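Side-chain contacts in putative methyltransferase (PDB 7DMB), which binds S-adenosyl-L-homocysteine and probably works as a trans-acting methyltransferase in calbistrin biosynthesis: residues 62-67 and 128-133; 106-111 and 370-375; 318-323 and 328-333. All blocks are in the same frame, centred on the assembly; numbering follows the deposited sequence.

How the contacts relate
Contact 1 lies within the N-terminal helical part, between helices 56-79 and 120-134. Contact 2 joins that part to the class I methyltransferase sheet domain, through the loop before helix 112-117 and the loop between strands 358-366 and 375-382. Contact 3 lies in a connection of that domain, against the helices, and folds the chain back on helix 319-324. The centres are about 16 to 20 Å apart. Along the sequence, contacts 1 and 2 alternate, and contact 3 is nested inside contact 2. W66 of helix 56-79 touches Y106 of contact 2 and K318, Y319 and F322 of contact 3. Helix 56-79 thus connects the helical part to the sheet domain. All three lie away from the annotated S-adenosyl-L-homocysteine sites.

Contact 1. Residues 62-67 and 128-133; sequences IARMWV and NEMRER
M130 reaches from helix 120-134 to M65 and R64 of helix 56-79. Its CE methyl meets M65 CB at 3.7 Å. The two methionine chains run past one another, side by side and pointing opposite ways, and M65 SD lies 3.8 Å from M130 CB. M65 has CG anti to its backbone N (chi1 178°) and bends at chi2. This carries its CE on to R131 CG, 4.1 Å away. On the R64 side, M130 SD lies 3.6 Å from R64 CD. The sulfur also sits at the edge of the guanidinium, near its plane. R64 is extended from CG to NE, and its NH1 goes on to a weak, long ion pair with D111.

The segment axes are 10.7 Å apart and run at 140°, closer to antiparallel than to parallel. Both helices belong to the N-terminal helical part of the protein. Helix 140-157 packs beside them, with I143 and W147 touching M65. R131 is held by a salt bridge to E144 and a cation-pi contact with W147. Its NH1 also bonds N128 OD1 at 2.9 Å, in the guanidinium plane.

Across the two segments, sulfur, methyl and methylene groups make most of the contact. R131 gives its CG methylene, and R64 its CD with the nearby guanidinium edge. The contact itself is probably held by dispersion and shape.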
loop_
_atom_site.group_PDB
_atom_site.type_symbol
_atom_site.label_atom_id
_atom_site.label_comp_id
_atom_site.label_asym_id
_atom_site.label_seq_id
_atom_site.Cartn_x
_atom_site.Cartn_y
_atom_site.Cartn_z
ATOM N N ILE A 62 9.940 -6.795 -11.853
ATOM C CA ILE A 62 10.072 -5.589 -11.036
ATOM C C ILE A 62 11.410 -5.588 -10.311
ATOM O O ILE A 62 12.160 -4.606 -10.341
ATOM C CB ILE A 62 8.899 -5.493 -10.040
ATOM C CG1 ILE A 62 7.621 -5.060 -10.749
ATOM C CG2 ILE A 62 9.223 -4.543 -8.879
ATOM C CD1 ILE A 62 6.404 -5.206 -9.898
ATOM N N ALA A 63 11.714 -6.687 -9.623
ATOM C CA ALA A 63 12.945 -6.747 -8.859
ATOM C C ALA A 63 14.140 -6.509 -9.767
ATOM O O ALA A 63 15.031 -5.710 -9.450
ATOM C CB ALA A 63 13.048 -8.100 -8.155
ATOM N N ARG A 64 14.150 -7.189 -10.920
ATOM C CA ARG A 64 15.201 -7.018 -11.913
ATOM C C ARG A 64 15.384 -5.554 -12.279
ATOM O O ARG A 64 16.520 -5.066 -12.385
ATOM C CB ARG A 64 14.865 -7.836 -13.162
ATOM C CG ARG A 64 15.850 -7.656 -14.306
ATOM C CD ARG A 64 15.386 -8.398 -15.555
ATOM N NE ARG A 64 16.322 -8.247 -16.661
ATOM C CZ ARG A 64 17.434 -8.963 -16.805
ATOM N NH1 ARG A 64 17.763 -9.886 -15.909
ATOM N NH2 ARG A 64 18.223 -8.754 -17.851
ATOM N N MET A 65 14.272 -4.832 -12.442
ATOM C CA MET A 65 14.344 -3.452 -12.900
ATOM C C MET A 65 14.892 -2.535 -11.820
ATOM O O MET A 65 15.782 -1.717 -12.089
ATOM C CB MET A 65 12.976 -2.953 -13.339
ATOM C CG MET A 65 13.036 -1.503 -13.775
ATOM S SD MET A 65 13.833 -1.365 -15.393
ATOM C CE MET A 65 13.878 0.400 -15.647
ATOM N N TRP A 66 14.339 -2.614 -10.598
ATOM C CA TRP A 66 14.821 -1.693 -9.576
ATOM C C TRP A 66 16.240 -2.040 -9.162
ATOM O O TRP A 66 16.986 -1.147 -8.763
ATOM C CB TRP A 66 13.864 -1.616 -8.372
ATOM C CG TRP A 66 14.011 -2.666 -7.283
ATOM C CD1 TRP A 66 13.165 -3.725 -7.050
ATOM C CD2 TRP A 66 15.019 -2.731 -6.260
ATOM N NE1 TRP A 66 13.597 -4.447 -5.966
ATOM C CE2 TRP A 66 14.734 -3.863 -5.463
ATOM C CE3 TRP A 66 16.141 -1.952 -5.946
ATOM C CZ2 TRP A 66 15.530 -4.233 -4.377
ATOM C CZ3 TRP A 66 16.937 -2.332 -4.857
ATOM C CH2 TRP A 66 16.625 -3.458 -4.093
ATOM N N VAL A 67 16.650 -3.306 -9.292
ATOM C CA VAL A 67 18.053 -3.643 -9.040
ATOM C C VAL A 67 18.956 -2.992 -10.091
ATOM O O VAL A 67 20.035 -2.475 -9.775
ATOM C CB VAL A 67 18.253 -5.173 -8.999
ATOM C CG1 VAL A 67 19.754 -5.524 -9.108
ATOM C CG2 VAL A 67 17.649 -5.773 -7.722
ATOM N N ASN A 128 16.067 0.210 -20.644
ATOM C CA ASN A 128 15.137 0.753 -21.630
ATOM C C ASN A 128 14.356 -0.340 -22.347
ATOM O O ASN A 128 13.203 -0.110 -22.747
ATOM C CB ASN A 128 15.893 1.645 -22.607
ATOM C CG ASN A 128 16.286 2.965 -21.967
ATOM O OD1 ASN A 128 15.521 3.522 -21.179
ATOM N ND2 ASN A 128 17.479 3.454 -22.274
ATOM N N GLU A 129 14.954 -1.522 -22.500
ATOM C CA GLU A 129 14.221 -2.679 -22.998
ATOM C C GLU A 129 13.090 -3.079 -22.052
ATOM O O GLU A 129 12.043 -3.559 -22.504
ATOM C CB GLU A 129 15.176 -3.859 -23.190
ATOM C CG GLU A 129 15.646 -4.092 -24.616
ATOM C CD GLU A 129 17.087 -4.605 -24.697
ATOM O OE1 GLU A 129 17.542 -5.312 -23.758
ATOM O OE2 GLU A 129 17.763 -4.287 -25.700
ATOM N N MET A 130 13.284 -2.921 -20.740
ATOM C CA MET A 130 12.233 -3.312 -19.807
ATOM C C MET A 130 11.081 -2.309 -19.827
ATOM O O MET A 130 9.906 -2.702 -19.802
ATOM C CB MET A 130 12.822 -3.473 -18.412
ATOM C CG MET A 130 13.842 -4.612 -18.340
ATOM S SD MET A 130 14.127 -5.168 -16.651
ATOM C CE MET A 130 12.436 -5.291 -16.099
ATOM N N ARG A 131 11.398 -1.015 -19.921
ATOM C CA ARG A 131 10.365 -0.002 -20.106
ATOM C C ARG A 131 9.575 -0.251 -21.380
ATOM O O ARG A 131 8.337 -0.246 -21.370
ATOM C CB ARG A 131 10.999 1.382 -20.133
ATOM C CG ARG A 131 11.785 1.674 -18.881
ATOM C CD ARG A 131 12.644 2.898 -19.051
ATOM N NE ARG A 131 11.837 4.119 -19.104
ATOM C CZ ARG A 131 12.194 5.209 -19.769
ATOM N NH1 ARG A 131 13.338 5.223 -20.444
ATOM N NH2 ARG A 131 11.418 6.284 -19.756
ATOM N N GLU A 132 10.281 -0.482 -22.491
ATOM C CA GLU A 132 9.610 -0.686 -23.766
ATOM C C GLU A 132 8.705 -1.909 -23.715
ATOM O O GLU A 132 7.598 -1.891 -24.270
ATOM C CB GLU A 132 10.645 -0.821 -24.886
ATOM C CG GLU A 132 10.124 -0.484 -26.265
ATOM C CD GLU A 132 9.060 -1.460 -26.762
ATOM O OE1 GLU A 132 9.212 -2.683 -26.550
ATOM O OE2 GLU A 132 8.070 -1.000 -27.367
ATOM N N ARG A 133 9.163 -2.978 -23.056
ATOM C CA ARG A 133 8.358 -4.186 -22.927
ATOM C C ARG A 133 6.997 -3.934 -22.256
ATOM O O ARG A 133 5.989 -4.533 -22.649
ATOM C CB ARG A 133 9.152 -5.228 -22.135
ATOM C CG ARG A 133 8.904 -6.669 -22.526
ATOM C CD ARG A 133 10.065 -7.545 -22.078
ATOM N NE ARG A 133 10.119 -7.736 -20.628
ATOM C CZ ARG A 133 9.977 -8.911 -20.024
ATOM N NH1 ARG A 133 9.775 -10.001 -20.752
ATOM N NH2 ARG A 133 10.050 -9.004 -18.705
#

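Contact 2. Residues 106-111 and 370-375; sequences YPQVPD and PPFYYN
Q108 lies flat against the ring of F372. The contact links a type II beta turn, Y106 to V109, with the loop between the last two strands of a class I, Rossmann-like methyltransferase sheet. Q108 is the third residue of its turn and has a positive phi (66°).

Its CB points toward the F372 segment. CG comes next and sits over the middle of the ring. It is 4.0 Å from the ring centroid and 8° off the normal, a CH-pi contact. The chain stays extended beyond CG, which carries the amide across the same face. CD is 3.7 Å from F372 CD2. The amide and ring planes are 12° apart, so the two groups are stacked. At the tip, OE1 lies 3.8 Å from F372 CD2. NE2 passes toward the root of the phenyl group, 3.7 Å from F372 CB.

P107 adds its CB, which approaches F372 CE2 obliquely at 4.2 Å. The opposite ring face is met by P371 CG, offset toward the rim. The peptide bond before P371 is cis.

Q59 of helix 56-79 positions both partners. Its OE1 accepts from Q108 NE2, and its NE2 donates to F372 O. The amide of Q108 is therefore held in its rotation while its face rests on the ring. The other end of the amide is bonded to water: a water molecule donates to Q108 OE1 at 3.0 Å.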
loop_
_atom_site.group_PDB
_atom_site.type_symbol
_atom_site.label_atom_id
_atom_site.label_comp_id
_atom_site.label_asym_id
_atom_site.label_seq_id
_atom_site.Cartn_x
_atom_site.Cartn_y
_atom_site.Cartn_z
ATOM N N TYR A 106 20.442 -13.314 -4.513
ATOM C CA TYR A 106 19.663 -12.125 -4.189
ATOM C C TYR A 106 18.184 -12.426 -4.414
ATOM O O TYR A 106 17.831 -13.036 -5.436
ATOM C CB TYR A 106 20.082 -10.908 -5.010
ATOM C CG TYR A 106 19.480 -9.661 -4.426
ATOM C CD1 TYR A 106 20.044 -9.066 -3.298
ATOM C CD2 TYR A 106 18.311 -9.099 -4.958
ATOM C CE1 TYR A 106 19.486 -7.932 -2.725
ATOM C CE2 TYR A 106 17.743 -7.956 -4.388
ATOM C CZ TYR A 106 18.336 -7.384 -3.270
ATOM O OH TYR A 106 17.794 -6.264 -2.690
ATOM N N PRO A 107 17.302 -12.061 -3.483
ATOM C CA PRO A 107 15.901 -12.493 -3.587
ATOM C C PRO A 107 15.268 -12.027 -4.885
ATOM O O PRO A 107 15.311 -10.842 -5.228
ATOM C CB PRO A 107 15.243 -11.843 -2.366
ATOM C CG PRO A 107 16.320 -11.747 -1.385
ATOM C CD PRO A 107 17.575 -11.441 -2.174
ATOM N N GLN A 108 14.718 -12.993 -5.627
ATOM C CA GLN A 108 13.997 -12.762 -6.874
ATOM C C GLN A 108 14.901 -12.235 -7.984
ATOM O O GLN A 108 14.412 -11.957 -9.083
ATOM C CB GLN A 108 12.799 -11.810 -6.653
ATOM C CG GLN A 108 11.516 -12.538 -6.195
ATOM C CD GLN A 108 10.367 -11.607 -5.824
ATOM O OE1 GLN A 108 10.578 -10.541 -5.247
ATOM N NE2 GLN A 108 9.139 -12.014 -6.153
ATOM N N VAL A 109 16.203 -12.082 -7.732
ATOM C CA VAL A 109 17.133 -11.723 -8.806
ATOM C C VAL A 109 18.396 -12.574 -8.701
ATOM O O VAL A 109 19.466 -12.037 -8.377
ATOM C CB VAL A 109 17.507 -10.232 -8.776
ATOM C CG1 VAL A 109 18.005 -9.797 -10.136
ATOM C CG2 VAL A 109 16.346 -9.368 -8.306
ATOM N N PRO A 110 18.322 -13.884 -8.966
ATOM C CA PRO A 110 19.496 -14.752 -8.759
ATOM C C PRO A 110 20.664 -14.423 -9.666
ATOM O O PRO A 110 21.794 -14.822 -9.368
ATOM C CB PRO A 110 18.946 -16.157 -9.050
ATOM C CG PRO A 110 17.766 -15.906 -9.966
ATOM C CD PRO A 110 17.146 -14.651 -9.417
ATOM N N ASP A 111 20.429 -13.698 -10.758
ATOM C CA ASP A 111 21.486 -13.233 -11.643
ATOM C C ASP A 111 21.862 -11.778 -11.386
ATOM O O ASP A 111 22.374 -11.108 -12.296
ATOM C CB ASP A 111 21.070 -13.424 -13.101
ATOM C CG ASP A 111 19.829 -12.608 -13.471
ATOM O OD1 ASP A 111 19.016 -12.268 -12.567
ATOM O OD2 ASP A 111 19.671 -12.309 -14.671
ATOM N N PRO A 370 3.004 -17.141 0.208
ATOM C CA PRO A 370 4.260 -16.738 0.834
ATOM C C PRO A 370 5.425 -17.515 0.246
ATOM O O PRO A 370 5.235 -18.612 -0.292
ATOM C CB PRO A 370 4.043 -17.088 2.316
ATOM C CG PRO A 370 2.583 -17.333 2.465
ATOM C CD PRO A 370 2.114 -17.833 1.154
ATOM N N PRO A 371 6.654 -16.991 0.343
ATOM C CA PRO A 371 6.971 -15.753 1.052
ATOM C C PRO A 371 6.941 -14.494 0.187
ATOM O O PRO A 371 7.115 -13.415 0.748
ATOM C CB PRO A 371 8.393 -16.015 1.544
ATOM C CG PRO A 371 8.993 -16.789 0.414
ATOM C CD PRO A 371 7.877 -17.637 -0.174
ATOM N N PHE A 372 6.742 -14.609 -1.129
ATOM C CA PHE A 372 6.911 -13.459 -2.022
ATOM C C PHE A 372 5.541 -12.856 -2.323
ATOM O O PHE A 372 4.972 -13.002 -3.406
ATOM C CB PHE A 372 7.685 -13.854 -3.279
ATOM C CG PHE A 372 9.160 -14.074 -3.019
ATOM C CD1 PHE A 372 9.757 -15.296 -3.271
ATOM C CD2 PHE A 372 9.939 -13.055 -2.485
ATOM C CE1 PHE A 372 11.116 -15.496 -3.022
ATOM C CE2 PHE A 372 11.303 -13.245 -2.228
ATOM C CZ PHE A 372 11.887 -14.466 -2.496
ATOM N N TYR A 373 5.014 -12.167 -1.321
ATOM C CA TYR A 373 3.782 -11.409 -1.422
ATOM C C TYR A 373 4.117 -9.943 -1.176
ATOM O O TYR A 373 5.218 -9.607 -0.724
ATOM C CB TYR A 373 2.734 -11.930 -0.425
ATOM C CG TYR A 373 2.987 -11.537 1.009
ATOM C CD1 TYR A 373 2.451 -10.361 1.547
ATOM C CD2 TYR A 373 3.777 -12.330 1.835
ATOM C CE1 TYR A 373 2.698 -9.997 2.867
ATOM C CE2 TYR A 373 4.026 -11.972 3.155
ATOM C CZ TYR A 373 3.495 -10.813 3.671
ATOM O OH TYR A 373 3.776 -10.487 4.987
ATOM N N TYR A 374 3.172 -9.056 -1.499
ATOM C CA TYR A 374 3.358 -7.638 -1.215
ATOM C C TYR A 374 2.431 -7.145 -0.110
ATOM O O TYR A 374 2.918 -6.728 0.949
ATOM C CB TYR A 374 3.204 -6.812 -2.510
ATOM C CG TYR A 374 4.551 -6.626 -3.203
ATOM C CD1 TYR A 374 5.356 -5.519 -2.923
ATOM C CD2 TYR A 374 5.041 -7.581 -4.101
ATOM C CE1 TYR A 374 6.596 -5.348 -3.544
ATOM C CE2 TYR A 374 6.292 -7.424 -4.715
ATOM C CZ TYR A 374 7.061 -6.304 -4.433
ATOM O OH TYR A 374 8.291 -6.128 -5.033
ATOM N N ASN A 375 1.111 -7.246 -0.298
ATOM C CA ASN A 375 0.113 -6.772 0.655
ATOM C C ASN A 375 -0.446 -7.913 1.510
ATOM O O ASN A 375 -0.794 -8.982 0.994
ATOM C CB ASN A 375 -1.053 -6.115 -0.083
ATOM C CG ASN A 375 -0.842 -4.649 -0.349
ATOM O OD1 ASN A 375 -0.316 -3.927 0.481
ATOM N ND2 ASN A 375 -1.297 -4.189 -1.506
HETATM O O HOH W 1 9.223 -8.093 -6.340
#

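Contact 3. Residues 318-323 and 328-333; sequences KYVDFM and PGWWLG
W330 lays its indole against V320 and D321 on helix 319-324. Its CH2 meets V320 CG1 at 3.7 Å, and the two side chains cross at about a right angle. V320 O lies over one face of the indole. At the NE1-CZ2 edge the ring meets D321. W330 CZ2, of the benzene ring, is 3.6 Å from D321 CG, and the carboxylate stands almost perpendicular to the indole plane.

W330 NE1 donates to D321 OD1 at 3.2 Å, with a bent N-H...O angle of 141°. The oxygen lies in the plane of the indole. Seen from the acid, however, the donor comes from above, 54° out of the carboxylate plane. A water shares the site. It accepts from W330 NE1 at 3.0 Å and donates to D321 OD1 at 2.9 Å. The N-H is thus divided between acid and water, and the three atoms close a small triangle.

In the fold, this is a helix followed by a short 3-10 turn, 328-331. Both lie in the long connection between strands 306-313 and 358-366 of the class I methyltransferase sheet. The backbone turns back. With chi1 at -168°, the indole swings away from the backbone N of W330 and toward the helix.

P342 and C343 touch W330, and W93 of helix 85-101 touches D321. W331 follows directly, with W330 CD1 over one face of its ring. W331 NE1 donates to G325 O, just past the end of the helix.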
loop_
_atom_site.group_PDB
_atom_site.type_symbol
_atom_site.label_atom_id
_atom_site.label_comp_id
_atom_site.label_asym_id
_atom_site.label_seq_id
_atom_site.Cartn_x
_atom_site.Cartn_y
_atom_site.Cartn_z
ATOM N N LYS A 318 12.896 -5.391 -1.186
ATOM C CA LYS A 318 13.180 -3.988 -0.904
ATOM C C LYS A 318 12.702 -3.045 -2.008
ATOM O O LYS A 318 13.220 -1.927 -2.120
ATOM C CB LYS A 318 14.683 -3.796 -0.672
ATOM C CG LYS A 318 15.155 -3.850 0.784
ATOM C CD LYS A 318 14.569 -5.005 1.549
ATOM C CE LYS A 318 14.516 -4.696 3.044
ATOM N NZ LYS A 318 13.794 -5.753 3.813
ATOM N N TYR A 319 11.739 -3.471 -2.833
ATOM C CA TYR A 319 11.279 -2.608 -3.917
ATOM C C TYR A 319 10.640 -1.341 -3.363
ATOM O O TYR A 319 10.833 -0.248 -3.905
ATOM C CB TYR A 319 10.310 -3.369 -4.832
ATOM C CG TYR A 319 9.643 -2.520 -5.911
ATOM C CD1 TYR A 319 10.387 -1.936 -6.918
ATOM C CD2 TYR A 319 8.258 -2.322 -5.922
ATOM C CE1 TYR A 319 9.799 -1.173 -7.899
ATOM C CE2 TYR A 319 7.653 -1.547 -6.916
ATOM C CZ TYR A 319 8.432 -0.982 -7.899
ATOM O OH TYR A 319 7.865 -0.209 -8.883
ATOM N N VAL A 320 9.897 -1.459 -2.261
ATOM C CA VAL A 320 9.250 -0.282 -1.688
ATOM C C VAL A 320 10.282 0.626 -1.024
ATOM O O VAL A 320 10.199 1.853 -1.132
ATOM C CB VAL A 320 8.125 -0.696 -0.719
ATOM C CG1 VAL A 320 7.273 0.509 -0.361
ATOM C CG2 VAL A 320 7.249 -1.740 -1.392
ATOM N N ASP A 321 11.278 0.040 -0.347
ATOM C CA ASP A 321 12.386 0.834 0.171
ATOM C C ASP A 321 13.043 1.640 -0.938
ATOM O O ASP A 321 13.340 2.826 -0.765
ATOM C CB ASP A 321 13.433 -0.062 0.843
ATOM C CG ASP A 321 12.844 -0.930 1.921
ATOM O OD1 ASP A 321 13.103 -0.650 3.107
ATOM O OD2 ASP A 321 12.115 -1.884 1.577
ATOM N N PHE A 322 13.294 1.002 -2.083
ATOM C CA PHE A 322 13.890 1.720 -3.203
ATOM C C PHE A 322 12.994 2.864 -3.670
ATOM O O PHE A 322 13.480 3.967 -3.964
ATOM C CB PHE A 322 14.161 0.755 -4.356
ATOM C CG PHE A 322 14.668 1.432 -5.587
ATOM C CD1 PHE A 322 16.023 1.647 -5.749
ATOM C CD2 PHE A 322 13.788 1.884 -6.571
ATOM C CE1 PHE A 322 16.504 2.290 -6.868
ATOM C CE2 PHE A 322 14.265 2.532 -7.683
ATOM C CZ PHE A 322 15.631 2.732 -7.835
ATOM N N MET A 323 11.681 2.627 -3.723
ATOM C CA MET A 323 10.796 3.558 -4.413
ATOM C C MET A 323 10.481 4.776 -3.569
ATOM O O MET A 323 10.313 5.875 -4.102
ATOM C CB MET A 323 9.493 2.852 -4.811
ATOM C CG MET A 323 9.599 2.046 -6.088
ATOM S SD MET A 323 10.197 3.001 -7.489
ATOM C CE MET A 323 9.002 4.343 -7.500
ATOM N N PRO A 328 11.386 11.534 3.639
ATOM C CA PRO A 328 11.794 11.526 5.061
ATOM C C PRO A 328 10.993 10.561 5.916
ATOM O O PRO A 328 11.538 9.957 6.847
ATOM C CB PRO A 328 11.555 12.976 5.518
ATOM C CG PRO A 328 11.143 13.759 4.312
ATOM C CD PRO A 328 10.772 12.812 3.222
ATOM N N GLY A 329 9.705 10.399 5.615
ATOM C CA GLY A 329 8.850 9.531 6.397
ATOM C C GLY A 329 9.231 8.062 6.372
ATOM O O GLY A 329 8.869 7.328 7.293
ATOM N N TRP A 330 9.941 7.606 5.337
ATOM C CA TRP A 330 10.359 6.203 5.304
ATOM C C TRP A 330 11.305 5.870 6.449
ATOM O O TRP A 330 11.478 4.694 6.786
ATOM C CB TRP A 330 11.022 5.873 3.955
ATOM C CG TRP A 330 11.219 4.399 3.720
ATOM C CD1 TRP A 330 12.414 3.710 3.692
ATOM C CD2 TRP A 330 10.194 3.426 3.500
ATOM N NE1 TRP A 330 12.177 2.376 3.457
ATOM C CE2 TRP A 330 10.822 2.180 3.342
ATOM C CE3 TRP A 330 8.795 3.490 3.435
ATOM C CZ2 TRP A 330 10.101 1.007 3.110
ATOM C CZ3 TRP A 330 8.077 2.318 3.201
ATOM C CH2 TRP A 330 8.729 1.100 3.039
ATOM N N TRP A 331 11.914 6.877 7.062
ATOM C CA TRP A 331 12.905 6.660 8.094
ATOM C C TRP A 331 12.348 6.871 9.494
ATOM O O TRP A 331 13.089 6.724 10.468
ATOM C CB TRP A 331 14.122 7.545 7.815
ATOM C CG TRP A 331 14.596 7.252 6.433
ATOM C CD1 TRP A 331 14.269 7.930 5.296
ATOM C CD2 TRP A 331 15.419 6.149 6.021
ATOM N NE1 TRP A 331 14.855 7.332 4.202
ATOM C CE2 TRP A 331 15.563 6.236 4.618
ATOM C CE3 TRP A 331 16.057 5.104 6.702
ATOM C CZ2 TRP A 331 16.316 5.326 3.886
ATOM C CZ3 TRP A 331 16.804 4.196 5.969
ATOM C CH2 TRP A 331 16.927 4.314 4.574
ATOM N N LEU A 332 11.059 7.169 9.619
ATOM C CA LEU A 332 10.408 7.089 10.916
ATOM C C LEU A 332 10.139 5.624 11.265
ATOM O O LEU A 332 10.155 4.739 10.401
ATOM C CB LEU A 332 9.109 7.913 10.931
ATOM C CG LEU A 332 7.814 7.535 10.186
ATOM C CD1 LEU A 332 7.051 6.342 10.772
ATOM C CD2 LEU A 332 6.891 8.747 10.127
ATOM N N GLY A 333 9.883 5.374 12.550
ATOM C CA GLY A 333 9.549 4.036 13.002
ATOM C C GLY A 333 10.257 3.602 14.276
ATOM O O GLY A 333 9.707 2.817 15.056
HETATM O O HOH W 2 15.043 1.374 3.692
#